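Local coordinates for L-Ala-D/L-Glu Epimerase (Escherichia coli, PDB 1JPD), which belongs to the enolase superfamily, pairing a mandelate racemase/muconate lactonizing enzyme-type N-terminal domain with a TIM-barrel-like C-terminal domain, at residues Trp14-Pro19 with Thr305-Asp310; Val153-His158 with Glu182-Glu187; Glu245-Lys250 with Phe272-Gly277. All coordinates share one frame; numbering follows the deposited sequence.

Contact 1 (Trp14-Pro19 with Thr305-Asp310)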
ATOM      1  N   TRP A  14     -13.085  -5.645  10.938  1.00 38.22           N
ATOM      2  CA  TRP A  14     -12.284  -6.773  11.422  1.00 41.00           C
ATOM      3  C   TRP A  14     -11.399  -6.437  12.622  1.00 43.04           C
ATOM      4  O   TRP A  14     -10.632  -5.479  12.593  1.00 46.98           O
ATOM      5  CB  TRP A  14     -11.406  -7.325  10.294  1.00 38.37           C
ATOM      6  CG  TRP A  14     -12.172  -7.819   9.097  1.00 40.51           C
ATOM      7  CD1 TRP A  14     -12.807  -7.057   8.150  1.00 38.52           C
ATOM      8  CD2 TRP A  14     -12.350  -9.182   8.700  1.00 37.89           C
ATOM      9  NE1 TRP A  14     -13.358  -7.866   7.186  1.00 36.58           N
ATOM     10  CE2 TRP A  14     -13.092  -9.173   7.496  1.00 35.65           C
ATOM     11  CE3 TRP A  14     -11.951 -10.413   9.241  1.00 40.35           C
ATOM     12  CZ2 TRP A  14     -13.446 -10.349   6.826  1.00 37.05           C
ATOM     13  CZ3 TRP A  14     -12.302 -11.585   8.574  1.00 34.80           C
ATOM     14  CH2 TRP A  14     -13.041 -11.542   7.378  1.00 35.50           C
ATOM     15  N   PRO A  15     -11.485  -7.243  13.691  1.00 46.38           N
ATOM     16  CA  PRO A  15     -10.695  -7.034  14.907  1.00 44.27           C
ATOM     17  C   PRO A  15      -9.197  -7.123  14.631  1.00 48.10           C
ATOM     18  O   PRO A  15      -8.771  -7.844  13.724  1.00 45.83           O
ATOM     19  CB  PRO A  15     -11.160  -8.167  15.822  1.00 41.79           C
ATOM     20  CG  PRO A  15     -12.527  -8.484  15.331  1.00 42.02           C
ATOM     21  CD  PRO A  15     -12.355  -8.420  13.842  1.00 45.32           C
ATOM     22  N   LEU A  16      -8.406  -6.398  15.421  1.00 50.44           N
ATOM     23  CA  LEU A  16      -6.950  -6.413  15.276  1.00 50.03           C
ATOM     24  C   LEU A  16      -6.341  -7.213  16.427  1.00 52.76           C
ATOM     25  O   LEU A  16      -6.980  -7.382  17.463  1.00 52.10           O
ATOM     26  CB  LEU A  16      -6.402  -4.979  15.287  1.00 42.54           C
ATOM     27  CG  LEU A  16      -6.800  -4.067  14.118  1.00 45.00           C
ATOM     28  CD1 LEU A  16      -6.217  -2.675  14.308  1.00 37.02           C
ATOM     29  CD2 LEU A  16      -6.305  -4.669  12.818  1.00 38.72           C
ATOM     30  N   HIS A  17      -5.119  -7.716  16.235  1.00 61.17           N
ATOM     31  CA  HIS A  17      -4.410  -8.479  17.268  1.00 66.96           C
ATOM     32  C   HIS A  17      -4.203  -7.625  18.512  1.00 70.27           C
ATOM     33  O   HIS A  17      -4.490  -8.041  19.634  1.00 70.04           O
ATOM     34  CB  HIS A  17      -3.034  -8.924  16.764  1.00 68.21           C
ATOM     35  CG  HIS A  17      -3.049 -10.232  16.045  1.00 73.66           C
ATOM     36  ND1 HIS A  17      -3.480 -11.400  16.637  1.00 77.85           N
ATOM     37  CD2 HIS A  17      -2.663 -10.565  14.793  1.00 76.44           C
ATOM     38  CE1 HIS A  17      -3.355 -12.398  15.780  1.00 79.31           C
ATOM     39  NE2 HIS A  17      -2.861 -11.917  14.652  1.00 78.38           N
ATOM     40  N   THR A  18      -3.688  -6.423  18.286  1.00 75.05           N
ATOM     41  CA  THR A  18      -3.407  -5.460  19.347  1.00 84.52           C
ATOM     42  C   THR A  18      -3.917  -4.086  18.879  1.00 88.95           C
ATOM     43  O   THR A  18      -3.990  -3.829  17.679  1.00 90.25           O
ATOM     44  CB  THR A  18      -1.881  -5.413  19.669  1.00 84.35           C
ATOM     45  OG1 THR A  18      -1.155  -4.994  18.516  1.00 81.96           O
ATOM     46  CG2 THR A  18      -1.376  -6.797  20.086  1.00 81.93           C
ATOM     47  N   PRO A  19      -4.270  -3.183  19.819  1.00 93.16           N
ATOM     48  CA  PRO A  19      -4.774  -1.836  19.509  1.00 95.19           C
ATOM     49  C   PRO A  19      -3.856  -1.050  18.536  1.00 98.15           C
ATOM     50  O   PRO A  19      -2.723  -0.644  18.870  1.00102.24           O
ATOM     51  CB  PRO A  19      -4.854  -1.177  20.892  1.00 94.96           C
ATOM     52  CG  PRO A  19      -5.216  -2.316  21.776  1.00 95.34           C
ATOM     53  CD  PRO A  19      -4.298  -3.410  21.276  1.00 94.90           C
ATOM     54  N   THR A 305      -1.892  -9.538   8.226  1.00 38.58           N
ATOM     55  CA  THR A 305      -1.328 -10.109   9.454  1.00 39.94           C
ATOM     56  C   THR A 305      -1.636  -9.272  10.690  1.00 42.63           C
ATOM     57  O   THR A 305      -1.468  -9.739  11.815  1.00 46.57           O
ATOM     58  CB  THR A 305       0.219 -10.310   9.366  1.00 38.00           C
ATOM     59  OG1 THR A 305       0.874  -9.040   9.277  1.00 42.69           O
ATOM     60  CG2 THR A 305       0.592 -11.144   8.144  1.00 36.74           C
ATOM     61  N   TRP A 306      -2.094  -8.041  10.481  1.00 42.28           N
ATOM     62  CA  TRP A 306      -2.418  -7.166  11.600  1.00 45.05           C
ATOM     63  C   TRP A 306      -3.812  -7.461  12.134  1.00 46.67           C
ATOM     64  O   TRP A 306      -4.208  -6.931  13.172  1.00 54.14           O
ATOM     65  CB  TRP A 306      -2.332  -5.685  11.187  1.00 45.95           C
ATOM     66  CG  TRP A 306      -0.960  -5.240  10.746  1.00 48.35           C
ATOM     67  CD1 TRP A 306      -0.333  -5.551   9.571  1.00 50.85           C
ATOM     68  CD2 TRP A 306      -0.035  -4.444  11.491  1.00 49.94           C
ATOM     69  NE1 TRP A 306       0.927  -4.999   9.540  1.00 47.87           N
ATOM     70  CE2 TRP A 306       1.137  -4.313  10.705  1.00 48.73           C
ATOM     71  CE3 TRP A 306      -0.078  -3.825  12.748  1.00 54.68           C
ATOM     72  CZ2 TRP A 306       2.256  -3.593  11.137  1.00 51.30           C
ATOM     73  CZ3 TRP A 306       1.042  -3.104  13.181  1.00 58.35           C
ATOM     74  CH2 TRP A 306       2.191  -2.996  12.373  1.00 56.63           C
ATOM     75  N   LEU A 307      -4.563  -8.297  11.427  1.00 42.74           N
ATOM     76  CA  LEU A 307      -5.911  -8.631  11.868  1.00 45.58           C
ATOM     77  C   LEU A 307      -5.901  -9.935  12.664  1.00 46.76           C
ATOM     78  O   LEU A 307      -5.164 -10.867  12.324  1.00 46.91           O
ATOM     79  CB  LEU A 307      -6.851  -8.778  10.670  1.00 44.09           C
ATOM     80  CG  LEU A 307      -6.837  -7.715   9.573  1.00 45.08           C
ATOM     81  CD1 LEU A 307      -8.010  -7.968   8.656  1.00 45.00           C
ATOM     82  CD2 LEU A 307      -6.937  -6.334  10.154  1.00 47.64           C
ATOM     83  N   ALA A 308      -6.719  -9.996  13.716  1.00 46.70           N
ATOM     84  CA  ALA A 308      -6.813 -11.189  14.563  1.00 45.96           C
ATOM     85  C   ALA A 308      -7.125 -12.409  13.697  1.00 47.15           C
ATOM     86  O   ALA A 308      -6.528 -13.478  13.855  1.00 45.42           O
ATOM     87  CB  ALA A 308      -7.901 -10.999  15.619  1.00 44.59           C
ATOM     88  N   VAL A 309      -8.071 -12.233  12.782  1.00 46.09           N
ATOM     89  CA  VAL A 309      -8.468 -13.281  11.857  1.00 46.13           C
ATOM     90  C   VAL A 309      -8.523 -12.653  10.478  1.00 47.49           C
ATOM     91  O   VAL A 309      -8.525 -11.429  10.346  1.00 49.62           O
ATOM     92  CB  VAL A 309      -9.851 -13.866  12.205  1.00 46.47           C
ATOM     93  CG1 VAL A 309      -9.757 -14.706  13.475  1.00 45.69           C
ATOM     94  CG2 VAL A 309     -10.859 -12.740  12.389  1.00 48.23           C
ATOM     95  N   ASP A 310      -8.564 -13.498   9.456  1.00 46.20           N
ATOM     96  CA  ASP A 310      -8.596 -13.044   8.072  1.00 43.13           C
ATOM     97  C   ASP A 310      -9.736 -13.775   7.366  1.00 46.11           C
ATOM     98  O   ASP A 310     -10.455 -14.572   7.977  1.00 44.67           O
ATOM     99  CB  ASP A 310      -7.254 -13.381   7.404  1.00 38.04           C
ATOM    100  CG  ASP A 310      -7.065 -12.703   6.052  1.00 39.57           C
ATOM    101  OD1 ASP A 310      -7.992 -12.031   5.547  1.00 37.17           O
ATOM    102  OD2 ASP A 310      -5.968 -12.852   5.480  1.00 39.64           O
TER

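Contact 2 (Val153-His158 with Glu182-Glu187)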
ATOM      1  N   VAL A 153      11.658   0.216   9.538  1.00 40.18           N
ATOM      2  CA  VAL A 153      11.816   0.837  10.847  1.00 37.88           C
ATOM      3  C   VAL A 153      10.947   2.071  10.961  1.00 39.10           C
ATOM      4  O   VAL A 153      11.081   3.007  10.167  1.00 42.53           O
ATOM      5  CB  VAL A 153      13.283   1.240  11.103  1.00 34.35           C
ATOM      6  CG1 VAL A 153      13.405   1.895  12.462  1.00 32.27           C
ATOM      7  CG2 VAL A 153      14.179   0.014  11.033  1.00 31.37           C
ATOM      8  N   LYS A 154      10.044   2.062  11.936  1.00 39.08           N
ATOM      9  CA  LYS A 154       9.157   3.201  12.166  1.00 43.33           C
ATOM     10  C   LYS A 154       9.882   4.190  13.078  1.00 42.76           C
ATOM     11  O   LYS A 154      10.414   3.806  14.119  1.00 42.12           O
ATOM     12  CB  LYS A 154       7.856   2.742  12.841  1.00 42.38           C
ATOM     13  CG  LYS A 154       6.854   2.075  11.919  1.00 47.59           C
ATOM     14  CD  LYS A 154       5.659   2.992  11.645  1.00 53.66           C
ATOM     15  CE  LYS A 154       4.596   2.292  10.795  1.00 57.18           C
ATOM     16  NZ  LYS A 154       3.991   1.099  11.474  1.00 55.67           N
ATOM     17  N   LEU A 155       9.925   5.457  12.692  1.00 39.47           N
ATOM     18  CA  LEU A 155      10.593   6.452  13.527  1.00 40.62           C
ATOM     19  C   LEU A 155       9.779   7.730  13.664  1.00 43.50           C
ATOM     20  O   LEU A 155       9.023   8.112  12.764  1.00 44.27           O
ATOM     21  CB  LEU A 155      11.971   6.825  12.957  1.00 35.27           C
ATOM     22  CG  LEU A 155      13.092   5.793  12.887  1.00 33.59           C
ATOM     23  CD1 LEU A 155      14.316   6.427  12.229  1.00 37.04           C
ATOM     24  CD2 LEU A 155      13.429   5.307  14.279  1.00 31.30           C
ATOM     25  N   ASP A 156       9.925   8.381  14.808  1.00 43.97           N
ATOM     26  CA  ASP A 156       9.258   9.646  15.023  1.00 42.45           C
ATOM     27  C   ASP A 156      10.378  10.663  15.023  1.00 41.39           C
ATOM     28  O   ASP A 156      11.398  10.464  14.378  1.00 43.00           O
ATOM     29  CB  ASP A 156       8.483   9.684  16.351  1.00 43.74           C
ATOM     30  CG  ASP A 156       9.336   9.347  17.558  1.00 50.79           C
ATOM     31  OD1 ASP A 156      10.587   9.389  17.464  1.00 51.48           O
ATOM     32  OD2 ASP A 156       8.738   9.051  18.617  1.00 51.05           O
ATOM     33  N   ASN A 157      10.212  11.737  15.768  1.00 45.37           N
ATOM     34  CA  ASN A 157      11.220  12.768  15.797  1.00 48.30           C
ATOM     35  C   ASN A 157      12.256  12.585  16.902  1.00 47.38           C
ATOM     36  O   ASN A 157      13.098  13.449  17.115  1.00 52.16           O
ATOM     37  CB  ASN A 157      10.522  14.115  15.946  1.00 54.59           C
ATOM     38  CG  ASN A 157      11.286  15.230  15.298  1.00 57.61           C
ATOM     39  OD1 ASN A 157      11.622  15.158  14.116  1.00 58.99           O
ATOM     40  ND2 ASN A 157      11.568  16.276  16.063  1.00 61.57           N
ATOM     41  N   HIS A 158      12.222  11.455  17.593  1.00 48.65           N
ATOM     42  CA  HIS A 158      13.159  11.245  18.686  1.00 51.34           C
ATOM     43  C   HIS A 158      14.232  10.188  18.489  1.00 50.34           C
ATOM     44  O   HIS A 158      14.060   9.233  17.733  1.00 47.86           O
ATOM     45  CB  HIS A 158      12.378  10.940  19.960  1.00 56.19           C
ATOM     46  CG  HIS A 158      11.427  12.027  20.344  1.00 61.50           C
ATOM     47  ND1 HIS A 158      11.847  13.227  20.876  1.00 62.65           N
ATOM     48  CD2 HIS A 158      10.084  12.124  20.205  1.00 61.65           C
ATOM     49  CE1 HIS A 158      10.803  14.018  21.046  1.00 64.57           C
ATOM     50  NE2 HIS A 158       9.721  13.372  20.646  1.00 65.23           N
ATOM     51  N   GLU A 182       5.741  11.345   8.171  1.00 41.98           N
ATOM     52  CA  GLU A 182       5.454  12.775   8.318  1.00 36.81           C
ATOM     53  C   GLU A 182       5.820  13.431   9.659  1.00 39.49           C
ATOM     54  O   GLU A 182       5.346  14.530   9.956  1.00 42.79           O
ATOM     55  CB  GLU A 182       3.967  13.039   8.034  1.00 34.74           C
ATOM     56  CG  GLU A 182       3.521  12.684   6.634  1.00 36.84           C
ATOM     57  CD  GLU A 182       2.086  13.083   6.344  1.00 40.50           C
ATOM     58  OE1 GLU A 182       1.158  12.499   6.940  1.00 43.76           O
ATOM     59  OE2 GLU A 182       1.883  13.988   5.511  1.00 45.13           O
ATOM     60  N   SER A 183       6.671  12.801  10.460  1.00 39.48           N
ATOM     61  CA  SER A 183       7.012  13.384  11.758  1.00 39.19           C
ATOM     62  C   SER A 183       8.304  14.201  11.789  1.00 41.88           C
ATOM     63  O   SER A 183       8.579  14.887  12.776  1.00 42.18           O
ATOM     64  CB  SER A 183       7.088  12.286  12.822  1.00 35.14           C
ATOM     65  OG  SER A 183       8.159  11.399  12.554  1.00 38.65           O
ATOM     66  N   TRP A 184       9.093  14.138  10.719  1.00 41.28           N
ATOM     67  CA  TRP A 184      10.355  14.875  10.671  1.00 42.36           C
ATOM     68  C   TRP A 184      10.179  16.309  10.195  1.00 46.32           C
ATOM     69  O   TRP A 184       9.119  16.675   9.693  1.00 49.46           O
ATOM     70  CB  TRP A 184      11.349  14.143   9.771  1.00 39.41           C
ATOM     71  CG  TRP A 184      11.886  12.875  10.379  1.00 42.52           C
ATOM     72  CD1 TRP A 184      11.407  12.219  11.483  1.00 38.13           C
ATOM     73  CD2 TRP A 184      12.975  12.080   9.887  1.00 43.67           C
ATOM     74  NE1 TRP A 184      12.125  11.067  11.701  1.00 37.95           N
ATOM     75  CE2 TRP A 184      13.091  10.955  10.738  1.00 41.74           C
ATOM     76  CE3 TRP A 184      13.858  12.204   8.805  1.00 41.63           C
ATOM     77  CZ2 TRP A 184      14.055   9.966  10.543  1.00 42.15           C
ATOM     78  CZ3 TRP A 184      14.817  11.218   8.611  1.00 41.61           C
ATOM     79  CH2 TRP A 184      14.905  10.114   9.476  1.00 42.14           C
ATOM     80  N   ARG A 185      11.217  17.124  10.352  1.00 52.19           N
ATOM     81  CA  ARG A 185      11.141  18.518   9.928  1.00 56.30           C
ATOM     82  C   ARG A 185      12.268  18.931   8.985  1.00 54.46           C
ATOM     83  O   ARG A 185      13.273  18.224   8.846  1.00 51.57           O
ATOM     84  CB  ARG A 185      11.108  19.436  11.156  1.00 62.56           C
ATOM     85  CG  ARG A 185       9.830  19.304  11.990  1.00 69.18           C
ATOM     86  CD  ARG A 185       8.582  19.790  11.225  1.00 76.30           C
ATOM     87  NE  ARG A 185       7.350  19.573  11.987  1.00 82.88           N
ATOM     88  CZ  ARG A 185       6.587  18.481  11.906  1.00 84.55           C
ATOM     89  NH1 ARG A 185       6.910  17.492  11.084  1.00 84.30           N
ATOM     90  NH2 ARG A 185       5.511  18.364  12.675  1.00 84.12           N
ATOM     91  N   ALA A 186      12.081  20.077   8.333  1.00 53.48           N
ATOM     92  CA  ALA A 186      13.054  20.613   7.386  1.00 54.82           C
ATOM     93  C   ALA A 186      14.420  20.773   8.038  1.00 53.42           C
ATOM     94  O   ALA A 186      15.431  20.289   7.524  1.00 52.07           O
ATOM     95  CB  ALA A 186      12.569  21.957   6.846  1.00 51.70           C
ATOM     96  N   GLU A 187      14.433  21.457   9.174  1.00 53.37           N
ATOM     97  CA  GLU A 187      15.654  21.694   9.931  1.00 55.93           C
ATOM     98  C   GLU A 187      16.378  20.398  10.311  1.00 55.48           C
ATOM     99  O   GLU A 187      15.895  19.628  11.141  1.00 54.81           O
ATOM    100  CB  GLU A 187      15.311  22.473  11.200  1.00 62.39           C
ATOM    101  CG  GLU A 187      16.422  22.525  12.238  1.00 75.44           C
ATOM    102  CD  GLU A 187      17.191  23.832  12.219  1.00 80.54           C
ATOM    103  OE1 GLU A 187      17.836  24.132  11.190  1.00 84.93           O
ATOM    104  OE2 GLU A 187      17.147  24.558  13.239  1.00 83.39           O
TER

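Contact 3 (Glu245-Lys250 with Phe272-Gly277)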
ATOM      1  N   GLU A 245      12.413  10.210  -4.965  1.00 36.15           N
ATOM      2  CA  GLU A 245      12.999   9.294  -5.925  1.00 38.79           C
ATOM      3  C   GLU A 245      12.055   8.122  -6.141  1.00 43.39           C
ATOM      4  O   GLU A 245      12.058   7.499  -7.204  1.00 46.19           O
ATOM      5  CB  GLU A 245      14.346   8.770  -5.422  1.00 37.42           C
ATOM      6  CG  GLU A 245      15.491   9.744  -5.589  1.00 40.25           C
ATOM      7  CD  GLU A 245      15.499  10.847  -4.550  1.00 44.89           C
ATOM      8  OE1 GLU A 245      15.965  11.957  -4.883  1.00 47.34           O
ATOM      9  OE2 GLU A 245      15.062  10.603  -3.400  1.00 45.40           O
ATOM     10  N   MET A 246      11.231   7.842  -5.132  1.00 46.38           N
ATOM     11  CA  MET A 246      10.290   6.716  -5.171  1.00 44.71           C
ATOM     12  C   MET A 246       8.864   7.106  -4.760  1.00 43.59           C
ATOM     13  O   MET A 246       8.665   8.060  -4.007  1.00 41.42           O
ATOM     14  CB  MET A 246      10.806   5.614  -4.235  1.00 40.11           C
ATOM     15  CG  MET A 246      10.004   4.325  -4.212  1.00 41.95           C
ATOM     16  SD  MET A 246      10.701   3.194  -2.972  1.00 43.66           S
ATOM     17  CE  MET A 246      12.303   2.823  -3.746  1.00 42.94           C
ATOM     18  N   VAL A 247       7.878   6.365  -5.261  1.00 36.88           N
ATOM     19  CA  VAL A 247       6.483   6.612  -4.911  1.00 35.47           C
ATOM     20  C   VAL A 247       5.909   5.332  -4.326  1.00 34.94           C
ATOM     21  O   VAL A 247       6.196   4.243  -4.815  1.00 38.92           O
ATOM     22  CB  VAL A 247       5.631   7.017  -6.143  1.00 34.22           C
ATOM     23  CG1 VAL A 247       6.166   8.299  -6.752  1.00 35.94           C
ATOM     24  CG2 VAL A 247       5.632   5.902  -7.173  1.00 34.52           C
ATOM     25  N   ASN A 248       5.119   5.456  -3.266  1.00 32.33           N
ATOM     26  CA  ASN A 248       4.498   4.293  -2.636  1.00 32.69           C
ATOM     27  C   ASN A 248       3.080   4.162  -3.200  1.00 35.24           C
ATOM     28  O   ASN A 248       2.204   4.971  -2.889  1.00 39.02           O
ATOM     29  CB  ASN A 248       4.446   4.491  -1.119  1.00 37.11           C
ATOM     30  CG  ASN A 248       3.851   3.300  -0.388  1.00 43.58           C
ATOM     31  OD1 ASN A 248       2.861   2.717  -0.829  1.00 51.08           O
ATOM     32  ND2 ASN A 248       4.439   2.947   0.747  1.00 41.29           N
ATOM     33  N   ILE A 249       2.859   3.155  -4.036  1.00 37.67           N
ATOM     34  CA  ILE A 249       1.549   2.929  -4.649  1.00 37.97           C
ATOM     35  C   ILE A 249       0.618   2.110  -3.756  1.00 37.52           C
ATOM     36  O   ILE A 249       0.989   1.037  -3.281  1.00 39.42           O
ATOM     37  CB  ILE A 249       1.682   2.175  -6.001  1.00 36.27           C
ATOM     38  CG1 ILE A 249       2.513   3.001  -6.983  1.00 37.86           C
ATOM     39  CG2 ILE A 249       0.296   1.888  -6.581  1.00 37.55           C
ATOM     40  CD1 ILE A 249       2.890   2.247  -8.252  1.00 39.02           C
ATOM     41  N   LYS A 250      -0.588   2.627  -3.534  1.00 36.77           N
ATOM     42  CA  LYS A 250      -1.609   1.942  -2.736  1.00 37.05           C
ATOM     43  C   LYS A 250      -2.923   2.061  -3.481  1.00 39.02           C
ATOM     44  O   LYS A 250      -3.321   3.163  -3.879  1.00 37.37           O
ATOM     45  CB  LYS A 250      -1.753   2.574  -1.358  1.00 36.82           C
ATOM     46  CG  LYS A 250      -0.584   2.316  -0.454  1.00 36.43           C
ATOM     47  CD  LYS A 250      -0.842   2.852   0.936  1.00 38.06           C
ATOM     48  CE  LYS A 250       0.368   2.640   1.804  1.00 35.07           C
ATOM     49  NZ  LYS A 250       0.135   3.077   3.198  1.00 41.55           N
ATOM     50  N   PHE A 272      10.988   7.488 -11.671  1.00 50.71           N
ATOM     51  CA  PHE A 272      10.693   7.141 -10.289  1.00 47.95           C
ATOM     52  C   PHE A 272      10.817   5.640 -10.060  1.00 49.09           C
ATOM     53  O   PHE A 272      10.528   4.844 -10.952  1.00 51.86           O
ATOM     54  CB  PHE A 272       9.263   7.552  -9.904  1.00 43.77           C
ATOM     55  CG  PHE A 272       9.020   9.036  -9.889  1.00 39.14           C
ATOM     56  CD1 PHE A 272       8.520   9.685 -11.014  1.00 37.61           C
ATOM     57  CD2 PHE A 272       9.238   9.775  -8.731  1.00 33.15           C
ATOM     58  CE1 PHE A 272       8.234  11.052 -10.982  1.00 39.51           C
ATOM     59  CE2 PHE A 272       8.956  11.139  -8.691  1.00 35.32           C
ATOM     60  CZ  PHE A 272       8.451  11.780  -9.818  1.00 35.37           C
ATOM     61  N   SER A 273      11.259   5.259  -8.865  1.00 49.45           N
ATOM     62  CA  SER A 273      11.338   3.847  -8.507  1.00 51.41           C
ATOM     63  C   SER A 273       9.983   3.572  -7.843  1.00 51.78           C
ATOM     64  O   SER A 273       9.319   4.504  -7.383  1.00 53.57           O
ATOM     65  CB  SER A 273      12.503   3.582  -7.538  1.00 49.05           C
ATOM     66  OG  SER A 273      12.626   4.600  -6.563  1.00 48.75           O
ATOM     67  N   LEU A 274       9.558   2.317  -7.797  1.00 50.70           N
ATOM     68  CA  LEU A 274       8.254   2.018  -7.217  1.00 49.16           C
ATOM     69  C   LEU A 274       8.276   1.164  -5.968  1.00 47.76           C
ATOM     70  O   LEU A 274       9.199   0.389  -5.733  1.00 51.27           O
ATOM     71  CB  LEU A 274       7.358   1.317  -8.248  1.00 47.27           C
ATOM     72  CG  LEU A 274       7.197   1.906  -9.649  1.00 44.71           C
ATOM     73  CD1 LEU A 274       6.204   1.056 -10.421  1.00 37.90           C
ATOM     74  CD2 LEU A 274       6.729   3.352  -9.566  1.00 45.25           C
ATOM     75  N   MET A 275       7.226   1.314  -5.176  1.00 45.98           N
ATOM     76  CA  MET A 275       7.045   0.541  -3.963  1.00 40.74           C
ATOM     77  C   MET A 275       5.554   0.215  -3.938  1.00 41.66           C
ATOM     78  O   MET A 275       4.745   1.012  -4.402  1.00 42.48           O
ATOM     79  CB  MET A 275       7.421   1.365  -2.742  1.00 35.83           C
ATOM     80  CG  MET A 275       7.325   0.573  -1.468  1.00 39.64           C
ATOM     81  SD  MET A 275       7.577   1.584  -0.011  1.00 47.21           S
ATOM     82  CE  MET A 275       7.015   0.445   1.221  1.00 43.28           C
ATOM     83  N   LEU A 276       5.187  -0.956  -3.431  1.00 41.69           N
ATOM     84  CA  LEU A 276       3.778  -1.329  -3.363  1.00 41.61           C
ATOM     85  C   LEU A 276       3.379  -1.398  -1.899  1.00 43.98           C
ATOM     86  O   LEU A 276       3.966  -2.161  -1.132  1.00 50.88           O
ATOM     87  CB  LEU A 276       3.534  -2.685  -4.036  1.00 41.54           C
ATOM     88  CG  LEU A 276       2.091  -3.221  -4.024  1.00 44.02           C
ATOM     89  CD1 LEU A 276       1.196  -2.291  -4.816  1.00 40.76           C
ATOM     90  CD2 LEU A 276       2.038  -4.625  -4.624  1.00 40.75           C
ATOM     91  N   GLY A 277       2.394  -0.592  -1.506  1.00 44.33           N
ATOM     92  CA  GLY A 277       1.944  -0.588  -0.123  1.00 36.55           C
ATOM     93  C   GLY A 277       0.527  -1.098   0.033  1.00 35.74           C
ATOM     94  O   GLY A 277      -0.077  -1.604  -0.910  1.00 37.99           O
TER

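Contact 1 (Trp14-Pro19 with Thr305-Asp310)
The seam between the N-terminal domain and the barrel domain of this enolase-superfamily protein is joined here by one beta bridge, Leu16 to Leu307, where the chain just past strand 6-15 meets the loop that follows strand 298-299. Two backbone bonds flank the bridge. Ala308 N donates to Pro15 O at 3.0 Å, and His17 N donates to Trp306 O at 3.3 Å; both N-H groups point well at their acceptors, with angles of 158° and 164°. Each carbonyl also faces a CA-H: Pro15 O lies 3.5 Å from Leu307 CA, and Trp306 O is equally far from Leu16 CA.

The His17 ring folds back against the 305-310 segment, its chi1 of -88° bringing one face over Ala308. The CA of Ala308 sits 3.9 Å from the centroid of the His17 ring, nearly on the ring normal, which makes a CH-pi contact, while Thr305 O approaches the edge of the ring in plane, next to CD2. On the flank nearer strand 29-39, the Leu16 and Leu307 side chains meet through their CD2 methyls, and Leu307 also rests on Ala30. Trp14 crosses Val309 at about a right angle, and its NE1 is hydrogen-bonded to Glu12 OE1. The benzene part of the Trp14 indole reaches the barrel loop obliquely: CE3 stands 4.1 Å from Val309 CG2, and CZ3 is 3.6 Å from Asp310 O.

Contact 2 (Val153-His158 with Glu182-Glu187)
Trp184 lays the edge of its indole against the Leu155 side chain and the backbone carbonyl of Asp156, joining two loops at the C-terminal ends of neighbouring strands, 150-154 and 175-179, in the TIM-barrel-like domain. Its NE1 donates to Asp156 O at 2.8 Å. The bond is bent, with an N-H...O angle of 138°, and the donor stands 47° out of the carbonyl plane, so the acceptor is met from above. Further round the same edge, Leu155 CD1 lies in the indole plane, 3.9 Å from Trp184 CZ2. Helices 160-170 and 189-198 supply further apolar neighbours of the Trp184 side chain, through Ile160, Leu189 and Leu196.

Ser183 turns its hydroxyl across the Asp156 backbone, OG lying 3.2 Å from Asp156 CA. The same OG is hydrogen-bonded to Ala180 O. Asn157 OD1 and Ser183 O are 3.3 Å apart, but both are acceptors and form no bond with each other. OD1 is instead satisfied by Arg192 NH1, and Arg192 also makes a cation-pi contact with Trp184, linking the two sides of the contact through one side chain. The Asp156 carboxylate shapes its own loop as an Asx turn and is salt-bridged to Arg163: its OD1 accepts from His158 N at 2.6 Å, from above the carboxylate plane.

Contact 3 (Glu245-Lys250 with Phe272-Gly277)
Backbone hydrogen bonds join strands 246-249 and 273-276 in parallel; the axes of these short strand segments approach to 4.7 Å with 25° between their directions. Glu245 O accepts from Ser273 N at 2.9 Å, the donor lying in the carbonyl plane. Next come Val247 N to Ser273 O at 3.2 Å and a weak bond from Met275 N to Val247 O, bent to 133°. Ile249 N to Met275 O follows, and Gly277 N to Ile249 O, at 2.8 Å, closes the ladder. The carbonyl of Ser273 also faces Met246 CA, a CA-H...O contact.

Apolar contacts gather on the face bearing Val247, Leu274, Ile249 and Leu276. Val247 and Leu274 lie side by side and point the same way, CG2 of Val247 being 3.7 Å from Leu274 CD2. CG1 of Val247 meets Phe272 CD2, the two side chains crossing at about a right angle, and Ile249 CD1 reaches Leu274 CD1. Helix 257-269 covers this face through Ala260, Leu263, Ala264 and Ala267. It belongs to the connection between the two strands, a beta-alpha-beta crossover of the TIM-barrel-like domain.

Sulfur and polar groups occupy the other face, toward strand 203-205, with Met246, Ser273, Asn248 and Met275. The SD of Met246 lies 3.8 Å from Met275 CB, the two side chains crossing at a slant, and both methionines touch Met203. Asn248 holds CG anti to its own N (chi1 -178°), which carries ND2 to 3.5 Å from Met275 SD, while the same ND2 donates to Glu205 OE2. The Lys250 side chain runs extended past Gly277, its CG 3.6 Å from Gly277 C.

In the fold
From the N terminus, strand 6-15 ends within the first segment of contact 1, whose partner comes 286 residues later; this longest loop therefore encloses both of the others. Contact 2 is the first to close, a short loop through helix 160-170 and strand 175-179, and it is complete before contact 3 opens. Contact 3 then closes over helices 251-254 and 257-269. None of the loops cross. Contacts 2 and 3 both reach the barrel sheet, with centres 19 Å apart: contact 2 joins loops following adjacent strands, and contact 3 pairs two strands themselves. Of the three, contact 1 is the one whose two segments come from the N-terminal domain and the barrel domain, its centre about 26 Å from that of contact 3.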